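PDB 3KNY: uncharacterized protein from Bacteroides thetaiotaomicron VPI-5482, which is of unknown function but belongs to the BT_3535-like family and is probably exported as a lipoprotein of this gut bacterium. Local coordinates for residues Y133-P139 with L197-D201. Numbering follows the deposited sequence.
Sequences YTHSLGP and LSFKD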
# COMPACT_ATOMS: atom_id res chain seq x y z
N TYR A 133 0.42 -1.77 8.42
CA TYR A 133 0.74 -2.85 9.34
C TYR A 133 -0.49 -3.32 10.08
O TYR A 133 -1.38 -2.52 10.36
CB TYR A 133 1.82 -2.41 10.33
CG TYR A 133 2.02 -3.35 11.49
CD1 TYR A 133 2.73 -4.52 11.34
CD2 TYR A 133 1.48 -3.08 12.74
CE1 TYR A 133 2.90 -5.39 12.40
CE2 TYR A 133 1.65 -3.95 13.80
CZ TYR A 133 2.37 -5.10 13.62
OH TYR A 133 2.53 -5.98 14.65
N THR A 134 -0.56 -4.62 10.35
CA THR A 134 -1.67 -5.21 11.12
C THR A 134 -1.13 -6.24 12.06
O THR A 134 -0.53 -7.19 11.63
CB THR A 134 -2.72 -5.90 10.23
OG1 THR A 134 -3.20 -4.97 9.26
CG2 THR A 134 -3.85 -6.36 11.08
N HIS A 135 -1.32 -6.03 13.35
CA HIS A 135 -0.82 -6.99 14.32
C HIS A 135 -1.75 -8.20 14.29
O HIS A 135 -2.95 -8.07 14.01
CB HIS A 135 -0.74 -6.38 15.73
CG HIS A 135 0.02 -7.21 16.70
ND1 HIS A 135 -0.51 -8.34 17.30
CD2 HIS A 135 1.27 -7.09 17.20
CE1 HIS A 135 0.38 -8.88 18.09
NE2 HIS A 135 1.48 -8.15 18.05
N SER A 136 -1.20 -9.38 14.59
CA SER A 136 -2.00 -10.60 14.59
C SER A 136 -3.16 -10.46 15.53
O SER A 136 -4.24 -10.96 15.23
CB SER A 136 -1.18 -11.82 14.98
OG SER A 136 -0.54 -11.62 16.22
N LEU A 137 -2.97 -9.77 16.63
CA LEU A 137 -4.07 -9.56 17.58
C LEU A 137 -5.06 -8.50 17.11
O LEU A 137 -6.02 -8.27 17.78
CB LEU A 137 -3.54 -9.22 18.99
CG LEU A 137 -2.76 -10.34 19.69
CD1 LEU A 137 -2.01 -9.82 20.90
CD2 LEU A 137 -3.71 -11.45 20.10
N GLY A 138 -4.82 -7.83 15.98
CA GLY A 138 -5.82 -6.88 15.43
C GLY A 138 -5.45 -5.42 15.20
O GLY A 138 -5.83 -4.83 14.19
N PRO A 139 -4.74 -4.79 16.15
CA PRO A 139 -4.38 -3.40 16.00
C PRO A 139 -3.57 -3.14 14.74
O PRO A 139 -2.76 -3.97 14.33
CB PRO A 139 -3.55 -3.14 17.25
CG PRO A 139 -4.18 -4.00 18.25
CD PRO A 139 -4.43 -5.26 17.51
N LEU A 197 4.12 1.21 18.06
CA LEU A 197 2.69 0.96 18.27
C LEU A 197 2.59 0.36 19.64
O LEU A 197 3.34 -0.55 19.96
CB LEU A 197 2.15 -0.03 17.24
CG LEU A 197 0.72 -0.56 17.35
CD1 LEU A 197 -0.33 0.58 17.15
CD2 LEU A 197 0.51 -1.74 16.34
N SER A 198 1.72 0.92 20.48
CA SER A 198 1.50 0.39 21.83
C SER A 198 0.05 0.07 21.95
O SER A 198 -0.77 0.83 21.47
CB SER A 198 1.83 1.42 22.91
OG SER A 198 3.20 1.72 22.86
N PHE A 199 -0.27 -1.07 22.57
CA PHE A 199 -1.65 -1.43 22.87
C PHE A 199 -1.75 -2.44 24.00
O PHE A 199 -0.77 -3.10 24.37
CB PHE A 199 -2.39 -1.94 21.61
CG PHE A 199 -1.85 -3.23 21.04
CD1 PHE A 199 -2.35 -4.45 21.43
CD2 PHE A 199 -0.90 -3.22 20.05
CE1 PHE A 199 -1.87 -5.64 20.88
CE2 PHE A 199 -0.41 -4.41 19.51
CZ PHE A 199 -0.91 -5.61 19.92
N LYS A 200 -2.93 -2.50 24.57
CA LYS A 200 -3.23 -3.47 25.61
C LYS A 200 -3.73 -4.77 24.97
O LYS A 200 -4.57 -4.74 24.07
CB LYS A 200 -4.32 -2.94 26.55
CG LYS A 200 -3.93 -1.69 27.36
CD LYS A 200 -2.91 -2.01 28.47
CE LYS A 200 -3.55 -2.61 29.73
NZ LYS A 200 -2.53 -3.24 30.64
N ASP A 201 -3.17 -5.88 25.43
CA ASP A 201 -3.71 -7.22 25.19
C ASP A 201 -4.18 -7.73 26.54
O ASP A 201 -3.57 -8.62 27.12
CB ASP A 201 -2.62 -8.13 24.66
CG ASP A 201 -3.09 -9.55 24.43
OD1 ASP A 201 -4.32 -9.78 24.29
OD2 ASP A 201 -2.21 -10.44 24.39
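Phe199 holds CG between its backbone N and carbonyl carbon (chi1 65°), and His135 swings CG away from its own N (chi1 -168°), which brings the two rings together edge to face. Phe199 CZ stands over the centre of the imidazole, with the ring planes at 75°. The ring centroids of His135 and Phe199 are 5.0 Å apart. The imidazole is kept from turning by a nearly straight bond in its plane, Leu137 N to His135 ND1 (2.9 Å), inside the type I turn from His135 to Gly138. Pro139 packs against Phe199 as well: its CG lies over one face of the phenyl ring, 3.6 Å from the centroid, a CH-pi contact. At the phenyl edge comes Leu137 CD1, whose closer neighbour is the carboxylate of Asp201 (CD1 to OD2 3.6 Å). Both buried, Leu197 and Tyr133 meet where CD2 of the leucine lies at the ring edge, 3.6 Å from Tyr133 CE2. Replacing Phe199 by alanine would probably leave the His135 face and Pro139 CG without their shared partner and open a gap between turn and strand. No hydrogen bond links 133-139 with 197-201; apolar and aromatic side chains join the hairpin turn between strands 124-134 and 140-149 to the end of strand 188-201, across two different sheets, with Val206 and Val208 of the adjoining strand 204-217 and the loop residue Pro172 packed alongside.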